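Calmodulin, putative (PDB 6TJ6) binds calcium in its N-terminal EF-hand and probably acts as a calmodulin-like light-chain or sensor protein. Local coordinates at residues A[32-43]-A[59-69]. Sequence-based numbering, arbitrary orientation.
Sequences IRSCGVSPTPDE and WMSKKLASYNP
Ile32 and Trp59 meet at about a right angle, the isoleucine laying CD1 over one face of the indole as a CH-pi contact, 4.0 Å from the centroid of its six-membered ring. Beside this pair Met60, bent at chi2 (-68°) and chi3, brings CE to 3.6 Å from Cys35 CB. Val37 turns CG1 anti to its N (chi1 175°), which sets that methyl on the aliphatic chain of Lys63 and over one face of the Tyr67 ring, while CG2 touches Leu64 CD2. The linker leaving helix 26-34, the exiting helix of the first EF-hand, lies against the end of helix 53-64, consistent with a paired EF-hand lobe whose second helix-loop-helix is formed by helices 41-46 and 53-64. Toward the surface, Ser38 N donates a nearly straight bond to Tyr67 OH (3.2 Å, 165°). Lys63 NZ forms a salt bridge with Glu43 OE2 at 2.9 Å, using the syn lone pair of OE2, and a weak second bond to OE1; a water links the same ammonium group to Ser38 O. Thr40, N-cap of helix 41-46, completes a capping box that holds the carboxylate: its N meets Glu43 OE1 from above the carboxylate plane, and its OG1 accepts from Glu43 N. A second water, in the indole plane at the ring edge, accepts from Trp59 NE1 and donates to Glu43 O.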
loop_
_atom_site.group_PDB
_atom_site.type_symbol
_atom_site.label_atom_id
_atom_site.label_comp_id
_atom_site.label_asym_id
_atom_site.label_seq_id
_atom_site.Cartn_x
_atom_site.Cartn_y
_atom_site.Cartn_z
ATOM N N ILE A 32 8.430 -13.388 1.117
ATOM C CA ILE A 32 8.018 -14.740 1.473
ATOM C C ILE A 32 7.973 -14.886 2.987
ATOM O O ILE A 32 6.944 -15.267 3.564
ATOM C CB ILE A 32 8.951 -15.775 0.821
ATOM C CG1 ILE A 32 8.854 -15.672 -0.702
ATOM C CG2 ILE A 32 8.602 -17.176 1.284
ATOM C CD1 ILE A 32 9.879 -16.504 -1.450
ATOM N N ARG A 33 9.067 -14.516 3.661
ATOM C CA ARG A 33 9.104 -14.679 5.107
ATOM C C ARG A 33 8.059 -13.815 5.791
ATOM O O ARG A 33 7.573 -14.173 6.871
ATOM C CB ARG A 33 10.502 -14.358 5.644
ATOM C CG ARG A 33 11.572 -15.333 5.185
ATOM C CD ARG A 33 12.812 -15.274 6.070
ATOM N NE ARG A 33 13.763 -16.332 5.738
ATOM C CZ ARG A 33 15.018 -16.122 5.354
ATOM N NH1 ARG A 33 15.493 -14.886 5.265
ATOM N NH2 ARG A 33 15.801 -17.153 5.066
ATOM N N SER A 34 7.670 -12.698 5.169
ATOM C CA SER A 34 6.676 -11.840 5.799
ATOM C C SER A 34 5.318 -12.521 5.904
ATOM O O SER A 34 4.503 -12.120 6.743
ATOM C CB SER A 34 6.543 -10.521 5.036
ATOM O OG SER A 34 5.792 -10.683 3.844
ATOM N N CYS A 35 5.064 -13.545 5.093
ATOM C CA CYS A 35 3.818 -14.293 5.181
ATOM C C CYS A 35 3.929 -15.505 6.098
ATOM O O CYS A 35 3.017 -16.339 6.117
ATOM C CB CYS A 35 3.366 -14.723 3.784
ATOM S SG CYS A 35 3.078 -13.334 2.657
ATOM N N GLY A 36 5.021 -15.619 6.850
ATOM C CA GLY A 36 5.215 -16.719 7.770
ATOM C C GLY A 36 5.806 -17.974 7.170
ATOM O O GLY A 36 5.724 -19.035 7.798
ATOM N N VAL A 37 6.397 -17.895 5.982
ATOM C CA VAL A 37 6.988 -19.052 5.320
ATOM C C VAL A 37 8.503 -18.973 5.441
ATOM O O VAL A 37 9.114 -17.956 5.090
ATOM C CB VAL A 37 6.557 -19.132 3.845
ATOM C CG1 VAL A 37 7.286 -20.269 3.146
ATOM C CG2 VAL A 37 5.049 -19.322 3.747
ATOM N N SER A 38 9.111 -20.046 5.945
ATOM C CA SER A 38 10.560 -20.181 5.973
ATOM C C SER A 38 10.994 -21.115 4.852
ATOM O O SER A 38 11.009 -22.338 5.040
ATOM C CB SER A 38 11.039 -20.720 7.322
ATOM O OG SER A 38 10.605 -19.900 8.390
ATOM N N PRO A 39 11.343 -20.591 3.679
ATOM C CA PRO A 39 11.749 -21.471 2.580
ATOM C C PRO A 39 13.037 -22.209 2.903
ATOM O O PRO A 39 13.906 -21.708 3.621
ATOM C CB PRO A 39 11.940 -20.506 1.403
ATOM C CG PRO A 39 12.228 -19.188 2.041
ATOM C CD PRO A 39 11.419 -19.167 3.307
ATOM N N THR A 40 13.143 -23.424 2.373
ATOM C CA THR A 40 14.352 -24.208 2.537
ATOM C C THR A 40 15.499 -23.565 1.759
ATOM O O THR A 40 15.271 -22.786 0.830
ATOM C CB THR A 40 14.130 -25.640 2.059
ATOM O OG1 THR A 40 13.943 -25.649 0.637
ATOM C CG2 THR A 40 12.906 -26.246 2.735
ATOM N N PRO A 41 16.748 -23.856 2.137
ATOM C CA PRO A 41 17.878 -23.332 1.356
ATOM C C PRO A 41 17.859 -23.780 -0.094
ATOM O O PRO A 41 18.310 -23.029 -0.968
ATOM C CB PRO A 41 19.103 -23.872 2.107
ATOM C CG PRO A 41 18.623 -24.068 3.505
ATOM C CD PRO A 41 17.197 -24.527 3.371
ATOM N N ASP A 42 17.343 -24.978 -0.381
ATOM C CA ASP A 42 17.163 -25.391 -1.770
ATOM C C ASP A 42 16.139 -24.508 -2.471
ATOM O O ASP A 42 16.358 -24.056 -3.602
ATOM C CB ASP A 42 16.742 -26.861 -1.832
ATOM C CG ASP A 42 17.913 -27.812 -1.678
ATOM O OD1 ASP A 42 19.059 -27.331 -1.546
ATOM O OD2 ASP A 42 17.687 -29.041 -1.695
ATOM N N GLU A 43 15.007 -24.253 -1.811
ATOM C CA GLU A 43 13.997 -23.365 -2.380
ATOM C C GLU A 43 14.551 -21.962 -2.586
ATOM O O GLU A 43 14.243 -21.305 -3.586
ATOM C CB GLU A 43 12.763 -23.329 -1.478
ATOM C CG GLU A 43 11.871 -24.558 -1.578
ATOM C CD GLU A 43 10.854 -24.632 -0.457
ATOM O OE1 GLU A 43 10.992 -23.870 0.522
ATOM O OE2 GLU A 43 9.916 -25.453 -0.552
ATOM N N TRP A 59 4.022 -19.000 -6.856
ATOM C CA TRP A 59 4.974 -19.591 -5.920
ATOM C C TRP A 59 4.352 -19.751 -4.540
ATOM O O TRP A 59 4.426 -20.826 -3.932
ATOM C CB TRP A 59 6.240 -18.731 -5.837
ATOM C CG TRP A 59 7.401 -19.437 -5.193
ATOM C CD1 TRP A 59 8.436 -20.053 -5.831
ATOM C CD2 TRP A 59 7.642 -19.599 -3.786
ATOM N NE1 TRP A 59 9.310 -20.588 -4.911
ATOM C CE2 TRP A 59 8.845 -20.323 -3.650
ATOM C CE3 TRP A 59 6.961 -19.202 -2.632
ATOM C CZ2 TRP A 59 9.378 -20.659 -2.404
ATOM C CZ3 TRP A 59 7.490 -19.537 -1.396
ATOM C CH2 TRP A 59 8.687 -20.259 -1.292
ATOM N N MET A 60 3.715 -18.688 -4.036
ATOM C CA MET A 60 3.147 -18.735 -2.692
ATOM C C MET A 60 1.951 -19.677 -2.621
ATOM O O MET A 60 1.762 -20.361 -1.608
ATOM C CB MET A 60 2.752 -17.328 -2.239
ATOM C CG MET A 60 3.933 -16.392 -2.012
ATOM S SD MET A 60 4.948 -16.858 -0.595
ATOM C CE MET A 60 3.771 -16.670 0.744
ATOM N N SER A 61 1.133 -19.734 -3.679
ATOM C CA SER A 61 -0.005 -20.644 -3.673
ATOM C C SER A 61 0.449 -22.096 -3.655
ATOM O O SER A 61 -0.105 -22.914 -2.913
ATOM C CB SER A 61 -0.905 -20.373 -4.885
ATOM O OG SER A 61 -1.499 -19.089 -4.803
ATOM N N LYS A 62 1.477 -22.429 -4.438
ATOM C CA LYS A 62 1.975 -23.800 -4.430
ATOM C C LYS A 62 2.703 -24.128 -3.131
ATOM O O LYS A 62 2.660 -25.276 -2.673
ATOM C CB LYS A 62 2.877 -24.026 -5.644
ATOM C CG LYS A 62 2.129 -23.910 -6.969
ATOM C CD LYS A 62 3.053 -23.614 -8.142
ATOM C CE LYS A 62 3.760 -24.861 -8.635
ATOM N NZ LYS A 62 4.598 -24.567 -9.831
ATOM N N LYS A 63 3.358 -23.137 -2.515
ATOM C CA LYS A 63 4.031 -23.377 -1.241
ATOM C C LYS A 63 3.025 -23.609 -0.118
ATOM O O LYS A 63 3.126 -24.591 0.625
ATOM C CB LYS A 63 4.953 -22.202 -0.904
ATOM C CG LYS A 63 5.694 -22.341 0.413
ATOM C CD LYS A 63 6.547 -23.597 0.436
ATOM C CE LYS A 63 7.474 -23.602 1.632
ATOM N NZ LYS A 63 8.295 -24.838 1.717
ATOM N N LEU A 64 2.052 -22.706 0.024
ATOM C CA LEU A 64 1.057 -22.818 1.086
ATOM C C LEU A 64 0.212 -24.077 0.965
ATOM O O LEU A 64 -0.368 -24.521 1.963
ATOM C CB LEU A 64 0.160 -21.581 1.080
ATOM C CG LEU A 64 0.854 -20.284 1.497
ATOM C CD1 LEU A 64 -0.060 -19.081 1.311
ATOM C CD2 LEU A 64 1.318 -20.388 2.938
ATOM N N ALA A 65 0.126 -24.659 -0.232
ATOM C CA ALA A 65 -0.617 -25.900 -0.407
ATOM C C ALA A 65 0.021 -27.064 0.335
ATOM O O ALA A 65 -0.646 -28.078 0.566
ATOM C CB ALA A 65 -0.737 -26.230 -1.894
ATOM N N SER A 66 1.293 -26.948 0.713
ATOM C CA SER A 66 1.987 -27.996 1.449
ATOM C C SER A 66 2.625 -27.498 2.737
ATOM O O SER A 66 3.316 -28.272 3.409
ATOM C CB SER A 66 3.062 -28.642 0.565
ATOM O OG SER A 66 4.108 -27.724 0.291
ATOM N N TYR A 67 2.409 -26.237 3.105
ATOM C CA TYR A 67 3.101 -25.603 4.225
ATOM C C TYR A 67 2.108 -24.710 4.951
ATOM O O TYR A 67 1.622 -23.733 4.373
ATOM C CB TYR A 67 4.301 -24.793 3.719
ATOM C CG TYR A 67 5.191 -24.164 4.777
ATOM C CD1 TYR A 67 4.830 -22.980 5.409
ATOM C CD2 TYR A 67 6.416 -24.730 5.100
ATOM C CE1 TYR A 67 5.651 -22.399 6.357
ATOM C CE2 TYR A 67 7.243 -24.156 6.043
ATOM C CZ TYR A 67 6.856 -22.991 6.668
ATOM O OH TYR A 67 7.678 -22.417 7.608
ATOM N N ASN A 68 1.802 -25.043 6.205
ATOM C CA ASN A 68 0.881 -24.240 6.995
ATOM C C ASN A 68 1.674 -23.297 7.886
ATOM O O ASN A 68 2.332 -23.760 8.830
ATOM C CB ASN A 68 -0.033 -25.130 7.837
ATOM C CG ASN A 68 -1.113 -24.342 8.563
ATOM O OD1 ASN A 68 -1.220 -23.124 8.416
ATOM N ND2 ASN A 68 -1.928 -25.042 9.342
ATOM N N PRO A 69 1.642 -21.983 7.633
ATOM C CA PRO A 69 2.446 -21.055 8.451
ATOM C C PRO A 69 2.171 -21.129 9.943
ATOM O O PRO A 69 3.116 -21.126 10.740
ATOM C CB PRO A 69 2.069 -19.685 7.871
ATOM C CG PRO A 69 1.689 -19.968 6.464
ATOM C CD PRO A 69 1.000 -21.305 6.496
HETATM O O HOH W 1 10.277 -24.619 3.670
HETATM O O HOH W 2 12.010 -21.826 -5.161
#